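Local coordinates for protein fusolin (Entomopoxvirinae, PDB 4X27) that probably acts as a copper-dependent lytic polysaccharide mono-oxygenase that binds chitin and enhances virulence, and crystallizes in vivo into viral spindles, at residues A[120-125]-A[231-236]; A[141-146]-A[190-195]. One frame throughout, in Å; residues are numbered along the deposited sequence.

Contact 1 of 2, residues A[120-125]-A[231-236]; sequences TVIPLQ and VIFAHR
Ile122 fits between Phe233 and Val231, one branch for each. CG2 lies 3.7 Å from Phe233 CE1, the two side chains running alongside each other. The longer branch, extended (chi2 162°), carries CD1 to Val231 CG1 at 3.4 Å, a tight fit. A beta-branched residue suits the place because its branches diverge at CB and serve both neighbours. Leu124 fills the next hollow, crossing Phe233 at about a right angle with CG 4.1 Å from Phe233 CB, while its CD1 lies beside CD2 of His235. Strand 120-123 and the end of strand 223-234 run parallel, part of the beta-sandwich of a fibronectin type III-like domain; Val132 and Ile134 of strand 131-140, in the other sheet, meet the face bearing Ile122 and Phe233. Between the strands, Ile122 uses both backbone polar atoms: its N gives a nearly straight bond to Ile232 O (2.9 Å, 170°), and its O receives Ala234 N. On the other face, Val121 spreads its methyls, CG2 against Ile232 CG2 and CG1 against Ala234 CB (3.8 Å), a methyl small enough to sit beside that branch. The second subunit packs on both segments: its Tyr345 hydrogen-bonds Thr120 OG1, and its Tyr161 stacks on His235.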
ATOM      1  N   THR A 120      -7.211   3.643 -10.002  1.00  7.11           N
ATOM      2  CA  THR A 120      -7.726   2.495 -10.723  1.00  6.99           C
ATOM      3  C   THR A 120      -7.007   1.318 -10.079  1.00 12.50           C
ATOM      4  O   THR A 120      -5.767   1.280 -10.133  1.00 11.77           O
ATOM      5  CB  THR A 120      -7.419   2.607 -12.221  1.00 11.96           C
ATOM      6  OG1 THR A 120      -8.109   3.709 -12.776  1.00 10.20           O
ATOM      7  CG2 THR A 120      -7.756   1.333 -12.976  1.00 13.42           C
ATOM      8  N   VAL A 121      -7.759   0.405  -9.426  1.00  7.97           N
ATOM      9  CA  VAL A 121      -7.186  -0.744  -8.731  1.00  5.66           C
ATOM     10  C   VAL A 121      -7.087  -1.924  -9.674  1.00 10.35           C
ATOM     11  O   VAL A 121      -8.101  -2.520 -10.044  1.00  9.60           O
ATOM     12  CB  VAL A 121      -7.976  -1.097  -7.446  1.00  8.23           C
ATOM     13  CG1 VAL A 121      -7.364  -2.317  -6.754  1.00  7.37           C
ATOM     14  CG2 VAL A 121      -8.029   0.106  -6.488  1.00  7.88           C
ATOM     15  N   ILE A 122      -5.852  -2.291 -10.037  1.00  8.27           N
ATOM     16  CA  ILE A 122      -5.608  -3.447 -10.913  1.00  6.60           C
ATOM     17  C   ILE A 122      -5.143  -4.642 -10.047  1.00 13.67           C
ATOM     18  O   ILE A 122      -4.085  -4.565  -9.441  1.00 12.48           O
ATOM     19  CB  ILE A 122      -4.591  -3.072 -12.033  1.00  7.43           C
ATOM     20  CG1 ILE A 122      -5.140  -1.890 -12.858  1.00  5.61           C
ATOM     21  CG2 ILE A 122      -4.220  -4.315 -12.917  1.00  5.17           C
ATOM     22  CD1 ILE A 122      -4.204  -1.186 -13.631  1.00  6.99           C
ATOM     23  N   PRO A 123      -5.892  -5.759  -9.966  1.00 15.41           N
ATOM     24  CA  PRO A 123      -5.447  -6.867  -9.096  1.00 16.57           C
ATOM     25  C   PRO A 123      -4.296  -7.668  -9.694  1.00 22.94           C
ATOM     26  O   PRO A 123      -4.109  -7.685 -10.908  1.00 22.94           O
ATOM     27  CB  PRO A 123      -6.709  -7.728  -8.938  1.00 17.98           C
ATOM     28  CG  PRO A 123      -7.847  -6.885  -9.496  1.00 21.57           C
ATOM     29  CD  PRO A 123      -7.204  -6.061 -10.566  1.00 16.72           C
ATOM     30  N   LEU A 124      -3.494  -8.284  -8.827  1.00 21.28           N
ATOM     31  CA  LEU A 124      -2.376  -9.125  -9.252  1.00 21.89           C
ATOM     32  C   LEU A 124      -2.783 -10.576  -9.094  1.00 29.11           C
ATOM     33  O   LEU A 124      -3.337 -10.954  -8.047  1.00 30.07           O
ATOM     34  CB  LEU A 124      -1.069  -8.841  -8.466  1.00 21.18           C
ATOM     35  CG  LEU A 124      -0.327  -7.533  -8.728  1.00 24.00           C
ATOM     36  CD1 LEU A 124       0.835  -7.392  -7.793  1.00 22.80           C
ATOM     37  CD2 LEU A 124       0.183  -7.455 -10.148  1.00 26.26           C
ATOM     38  N   GLN A 125      -2.524 -11.387 -10.127  1.00 26.02           N
ATOM     39  CA  GLN A 125      -2.855 -12.815 -10.084  1.00 25.49           C
ATOM     40  C   GLN A 125      -1.668 -13.610  -9.566  1.00 28.30           C
ATOM     41  O   GLN A 125      -1.822 -14.719  -9.051  1.00 28.37           O
ATOM     42  CB  GLN A 125      -3.294 -13.303 -11.475  1.00 26.69           C
ATOM     43  CG  GLN A 125      -4.778 -13.696 -11.542  1.00 41.67           C
ATOM     44  CD  GLN A 125      -5.734 -12.586 -11.144  1.00 50.50           C
ATOM     45  OE1 GLN A 125      -5.970 -11.636 -11.900  1.00 42.49           O
ATOM     46  NE2 GLN A 125      -6.305 -12.687  -9.944  1.00 35.66           N
ATOM     47  N   VAL A 231      -3.071   5.085 -10.482  1.00  3.70           N
ATOM     48  CA  VAL A 231      -3.189   3.615 -10.572  1.00  3.80           C
ATOM     49  C   VAL A 231      -2.515   2.967  -9.359  1.00  8.49           C
ATOM     50  O   VAL A 231      -1.615   3.555  -8.759  1.00  6.24           O
ATOM     51  CB  VAL A 231      -2.574   3.053 -11.917  1.00  7.23           C
ATOM     52  CG1 VAL A 231      -2.858   1.558 -12.112  1.00  6.39           C
ATOM     53  CG2 VAL A 231      -3.037   3.831 -13.132  1.00  6.75           C
ATOM     54  N   ILE A 232      -2.944   1.732  -9.026  1.00  6.34           N
ATOM     55  CA  ILE A 232      -2.381   0.930  -7.937  1.00  5.29           C
ATOM     56  C   ILE A 232      -2.596  -0.560  -8.255  1.00  8.84           C
ATOM     57  O   ILE A 232      -3.637  -0.963  -8.821  1.00  6.47           O
ATOM     58  CB  ILE A 232      -2.956   1.324  -6.518  1.00  6.72           C
ATOM     59  CG1 ILE A 232      -1.975   0.931  -5.376  1.00  4.75           C
ATOM     60  CG2 ILE A 232      -4.366   0.745  -6.303  1.00  5.86           C
ATOM     61  CD1 ILE A 232      -2.443   1.209  -3.893  1.00  3.57           C
ATOM     62  N   PHE A 233      -1.602  -1.371  -7.889  1.00  7.09           N
ATOM     63  CA  PHE A 233      -1.720  -2.821  -8.050  1.00  7.03           C
ATOM     64  C   PHE A 233      -2.144  -3.443  -6.713  1.00 10.80           C
ATOM     65  O   PHE A 233      -1.557  -3.120  -5.678  1.00 10.89           O
ATOM     66  CB  PHE A 233      -0.416  -3.450  -8.581  1.00  7.71           C
ATOM     67  CG  PHE A 233      -0.118  -3.109 -10.020  1.00  7.73           C
ATOM     68  CD1 PHE A 233      -0.941  -3.558 -11.045  1.00  9.76           C
ATOM     69  CD2 PHE A 233       0.999  -2.351 -10.355  1.00  8.36           C
ATOM     70  CE1 PHE A 233      -0.673  -3.224 -12.378  1.00  9.29           C
ATOM     71  CE2 PHE A 233       1.268  -2.025 -11.692  1.00  9.87           C
ATOM     72  CZ  PHE A 233       0.422  -2.456 -12.687  1.00  7.33           C
ATOM     73  N   ALA A 234      -3.201  -4.260  -6.724  1.00  6.75           N
ATOM     74  CA  ALA A 234      -3.650  -4.929  -5.507  1.00  7.22           C
ATOM     75  C   ALA A 234      -2.966  -6.281  -5.428  1.00 13.25           C
ATOM     76  O   ALA A 234      -2.988  -7.039  -6.392  1.00 13.51           O
ATOM     77  CB  ALA A 234      -5.161  -5.081  -5.477  1.00  7.16           C
ATOM     78  N   HIS A 235      -2.326  -6.567  -4.305  1.00  9.74           N
ATOM     79  CA  HIS A 235      -1.623  -7.829  -4.138  1.00  9.38           C
ATOM     80  C   HIS A 235      -2.574  -8.970  -3.880  1.00 13.54           C
ATOM     81  O   HIS A 235      -3.600  -8.800  -3.224  1.00 14.81           O
ATOM     82  CB  HIS A 235      -0.610  -7.745  -2.979  1.00  9.48           C
ATOM     83  CG  HIS A 235       0.515  -6.806  -3.237  1.00 13.19           C
ATOM     84  ND1 HIS A 235       0.489  -5.495  -2.771  1.00 15.45           N
ATOM     85  CD2 HIS A 235       1.665  -7.009  -3.919  1.00 15.33           C
ATOM     86  CE1 HIS A 235       1.616  -4.946  -3.185  1.00 15.05           C
ATOM     87  NE2 HIS A 235       2.355  -5.824  -3.884  1.00 15.61           N
ATOM     88  N   ARG A 236      -2.218 -10.136  -4.387  1.00  9.89           N
ATOM     89  CA  ARG A 236      -2.901 -11.400  -4.126  1.00 10.02           C
ATOM     90  C   ARG A 236      -2.579 -11.788  -2.668  1.00 14.35           C
ATOM     91  O   ARG A 236      -1.475 -11.499  -2.177  1.00 13.74           O
ATOM     92  CB  ARG A 236      -2.416 -12.477  -5.121  1.00 10.53           C
ATOM     93  CG  ARG A 236      -3.239 -13.759  -5.116  1.00 29.76           C
ATOM     94  CD  ARG A 236      -2.487 -14.881  -5.810  1.00 43.91           C
ATOM     95  NE  ARG A 236      -3.216 -16.150  -5.786  1.00 50.31           N
ATOM     96  CZ  ARG A 236      -3.053 -17.100  -4.867  1.00 64.76           C
ATOM     97  NH1 ARG A 236      -2.193 -16.930  -3.866  1.00 34.12           N
ATOM     98  NH2 ARG A 236      -3.758 -18.226  -4.938  1.00 58.11           N
TER
HETATM   99  O   HOH W   1      -5.397  -9.528  -6.363  1.00 25.40           O

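Contact 2 of 2, residues A[141-146]-A[190-195]. With CU (copper (II) ion), chain B.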
ATOM      1  N   THR A 141     -12.506  13.140 -28.212  1.00  8.33           N
ATOM      2  CA  THR A 141     -13.814  13.775 -28.359  1.00  7.52           C
ATOM      3  C   THR A 141     -13.864  14.531 -29.705  1.00  9.96           C
ATOM      4  O   THR A 141     -14.942  14.739 -30.230  1.00 10.18           O
ATOM      5  CB  THR A 141     -14.157  14.656 -27.133  1.00 13.04           C
ATOM      6  OG1 THR A 141     -13.437  15.881 -27.186  1.00 12.61           O
ATOM      7  CG2 THR A 141     -13.896  13.947 -25.809  1.00  7.94           C
ATOM      8  N   ALA A 142     -12.681  14.912 -30.247  1.00  5.88           N
ATOM      9  CA  ALA A 142     -12.402  15.570 -31.520  1.00  5.45           C
ATOM     10  C   ALA A 142     -11.266  14.801 -32.199  1.00 11.74           C
ATOM     11  O   ALA A 142     -10.229  14.591 -31.581  1.00 11.25           O
ATOM     12  CB  ALA A 142     -12.010  17.042 -31.290  1.00  6.30           C
ATOM     13  N   ILE A 143     -11.477  14.346 -33.446  1.00 10.81           N
ATOM     14  CA  ILE A 143     -10.506  13.562 -34.216  1.00 11.55           C
ATOM     15  C   ILE A 143      -9.416  14.463 -34.816  1.00 15.37           C
ATOM     16  O   ILE A 143      -9.719  15.406 -35.552  1.00 15.13           O
ATOM     17  CB  ILE A 143     -11.212  12.700 -35.331  1.00 15.01           C
ATOM     18  CG1 ILE A 143     -12.325  11.765 -34.749  1.00 14.74           C
ATOM     19  CG2 ILE A 143     -10.188  11.909 -36.176  1.00 13.61           C
ATOM     20  CD1 ILE A 143     -11.813  10.668 -33.643  1.00 12.46           C
ATOM     21  N   HIS A 144      -8.147  14.138 -34.519  1.00 11.89           N
ATOM     22  CA  HIS A 144      -6.986  14.851 -35.049  1.00 11.07           C
ATOM     23  C   HIS A 144      -5.906  13.899 -35.491  1.00 12.51           C
ATOM     24  O   HIS A 144      -5.484  13.040 -34.715  1.00 11.13           O
ATOM     25  CB  HIS A 144      -6.375  15.830 -34.034  1.00 11.78           C
ATOM     26  CG  HIS A 144      -7.322  16.820 -33.450  1.00 15.17           C
ATOM     27  ND1 HIS A 144      -8.104  17.634 -34.251  1.00 17.23           N
ATOM     28  CD2 HIS A 144      -7.525  17.144 -32.154  1.00 17.10           C
ATOM     29  CE1 HIS A 144      -8.787  18.397 -33.417  1.00 16.87           C
ATOM     30  NE2 HIS A 144      -8.480  18.127 -32.141  1.00 17.21           N
ATOM     31  N   GLU A 145      -5.429  14.086 -36.723  1.00  9.42           N
ATOM     32  CA  GLU A 145      -4.318  13.333 -37.337  1.00  9.25           C
ATOM     33  C   GLU A 145      -3.559  14.265 -38.284  1.00 11.93           C
ATOM     34  O   GLU A 145      -4.217  15.106 -38.903  1.00 12.39           O
ATOM     35  CB  GLU A 145      -4.807  12.075 -38.097  1.00 10.75           C
ATOM     36  CG  GLU A 145      -5.151  10.869 -37.226  1.00 19.77           C
ATOM     37  CD  GLU A 145      -4.058  10.348 -36.307  1.00 33.16           C
ATOM     38  OE1 GLU A 145      -2.868  10.374 -36.691  1.00 35.23           O
ATOM     39  OE2 GLU A 145      -4.400   9.930 -35.180  1.00 22.38           O
ATOM     40  N   PRO A 146      -2.216  14.155 -38.452  1.00  6.12           N
ATOM     41  CA  PRO A 146      -1.271  13.234 -37.777  1.00  5.62           C
ATOM     42  C   PRO A 146      -1.088  13.587 -36.284  1.00  9.37           C
ATOM     43  O   PRO A 146      -1.375  14.716 -35.861  1.00  7.59           O
ATOM     44  CB  PRO A 146       0.029  13.397 -38.597  1.00  6.76           C
ATOM     45  CG  PRO A 146      -0.040  14.799 -39.143  1.00 11.24           C
ATOM     46  CD  PRO A 146      -1.520  15.049 -39.400  1.00  7.53           C
ATOM     47  N   ASN A 190     -17.467   7.517 -24.719  1.00 18.42           N
ATOM     48  CA  ASN A 190     -18.753   7.762 -25.370  1.00 19.21           C
ATOM     49  C   ASN A 190     -18.738   9.155 -25.989  1.00 25.62           C
ATOM     50  O   ASN A 190     -19.262  10.102 -25.408  1.00 28.36           O
ATOM     51  CB  ASN A 190     -19.915   7.573 -24.391  1.00 22.39           C
ATOM     52  CG  ASN A 190     -20.299   6.125 -24.181  1.00 56.42           C
ATOM     53  OD1 ASN A 190     -19.889   5.483 -23.206  1.00 48.25           O
ATOM     54  ND2 ASN A 190     -21.113   5.585 -25.086  1.00 52.09           N
ATOM     55  N   ALA A 191     -18.077   9.293 -27.141  1.00 21.61           N
ATOM     56  CA  ALA A 191     -17.945  10.569 -27.840  1.00 21.20           C
ATOM     57  C   ALA A 191     -18.230  10.366 -29.315  1.00 26.15           C
ATOM     58  O   ALA A 191     -19.119  11.017 -29.882  1.00 26.19           O
ATOM     59  CB  ALA A 191     -16.549  11.145 -27.625  1.00 21.70           C
ATOM     60  N   ASN A 192     -17.487   9.439 -29.936  1.00 21.80           N
ATOM     61  CA  ASN A 192     -17.681   9.056 -31.329  1.00 20.17           C
ATOM     62  C   ASN A 192     -17.359   7.553 -31.453  1.00 20.83           C
ATOM     63  O   ASN A 192     -17.164   6.878 -30.435  1.00 19.19           O
ATOM     64  CB  ASN A 192     -16.882   9.958 -32.298  1.00 21.06           C
ATOM     65  CG  ASN A 192     -15.390  10.014 -32.104  1.00 30.09           C
ATOM     66  OD1 ASN A 192     -14.659   9.094 -32.478  1.00 16.03           O
ATOM     67  ND2 ASN A 192     -14.901  11.160 -31.647  1.00 20.14           N
ATOM     68  N   ASN A 193     -17.369   7.022 -32.673  1.00 15.74           N
ATOM     69  CA  ASN A 193     -17.130   5.607 -32.909  1.00 14.60           C
ATOM     70  C   ASN A 193     -15.673   5.191 -32.630  1.00 16.53           C
ATOM     71  O   ASN A 193     -15.423   3.999 -32.431  1.00 16.91           O
ATOM     72  CB  ASN A 193     -17.508   5.254 -34.378  1.00  9.98           C
ATOM     73  CG  ASN A 193     -16.603   5.886 -35.415  1.00 30.35           C
ATOM     74  OD1 ASN A 193     -16.346   7.093 -35.410  1.00 27.57           O
ATOM     75  ND2 ASN A 193     -16.120   5.089 -36.345  1.00 22.08           N
ATOM     76  N   LEU A 194     -14.727   6.163 -32.632  1.00 11.24           N
ATOM     77  CA  LEU A 194     -13.285   5.920 -32.538  1.00 10.59           C
ATOM     78  C   LEU A 194     -12.623   6.173 -31.178  1.00 11.74           C
ATOM     79  O   LEU A 194     -13.007   7.071 -30.439  1.00 10.41           O
ATOM     80  CB  LEU A 194     -12.534   6.769 -33.580  1.00 10.58           C
ATOM     81  CG  LEU A 194     -12.887   6.599 -35.055  1.00 14.89           C
ATOM     82  CD1 LEU A 194     -12.070   7.567 -35.913  1.00 14.42           C
ATOM     83  CD2 LEU A 194     -12.696   5.170 -35.507  1.00 17.41           C
ATOM     84  N   VAL A 195     -11.566   5.388 -30.911  1.00  7.54           N
ATOM     85  CA  VAL A 195     -10.698   5.437 -29.727  1.00  8.09           C
ATOM     86  C   VAL A 195      -9.239   5.151 -30.139  1.00 11.35           C
ATOM     87  O   VAL A 195      -8.967   4.700 -31.257  1.00 10.36           O
ATOM     88  CB  VAL A 195     -11.132   4.451 -28.582  1.00 12.99           C
ATOM     89  CG1 VAL A 195     -12.401   4.909 -27.864  1.00 13.12           C
ATOM     90  CG2 VAL A 195     -11.273   3.014 -29.081  1.00 12.61           C
TER
HETATM   91 CU    CU B 401      -9.015  18.833 -30.177  0.79 16.85          CU
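The CD1 methyl of Ile143 reaches across to Asn192 and Leu194, and van der Waals packing is what joins segments 141-146 and 190-195. That methyl comes within 3.5 Å of Asn192 OD1 and 3.7 Å of Asn192 ND2, so a hydrocarbon tip rests against an amide, and it continues onto Leu194 CD1 at 3.9 Å. The longer branch of Ile143 is apolar and slim enough to lie against both the amide and the leucine methyl. Nearby, the small Ala191 lets the backbones approach closely, its CB 3.9 Å from Thr141 CA.

Hydrogen bonding works within the segments and beyond them, none of it passing from one segment to the other. Asn192 OD1 accepts the backbone N of Leu194 (2.9 Å), forming an Asx turn; chi1 of 58° brings the amide over its own backbone, and chi2 of 77° turns OD1 to the Leu194 N-H. Thr141 OG1 bonds to Asn67, and Glu145 OE2 to Tyr196.

Metal coordination belongs to 141-146 alone and takes no part in the packing: His144, away from 190-195, holds the copper through NE2 at 2.1 Å. His1 also binds the ion, in keeping with the histidine brace of lytic polysaccharide mono-oxygenases.

His144 lies in the loop between strands 131-140 and 147-154, while 190-195 leads into strand 194-203; Leu180 of strand 180-182 packs against both Ile143 and Leu194.

The two contacts lie apart, with centres about 29 Å and nearest atoms about 16 Å from each other. Contact 1 is partly buried and joins strands 120-123 and 223-234 of the mixed sheet; contact 2 is a surface contact between the loop 141-146 and the loop that enters strand 194-203 of the antiparallel sheet, including that strand's first residue. Strand 131-140 relates them, since it packs against contact 1 and ends just before the loop 141-146. Their chemistry follows their place: regular backbone hydrogen bonds and interlocking aliphatic and aromatic side chains within the sandwich, against sparse packing, a local turn and copper ligation at the surface.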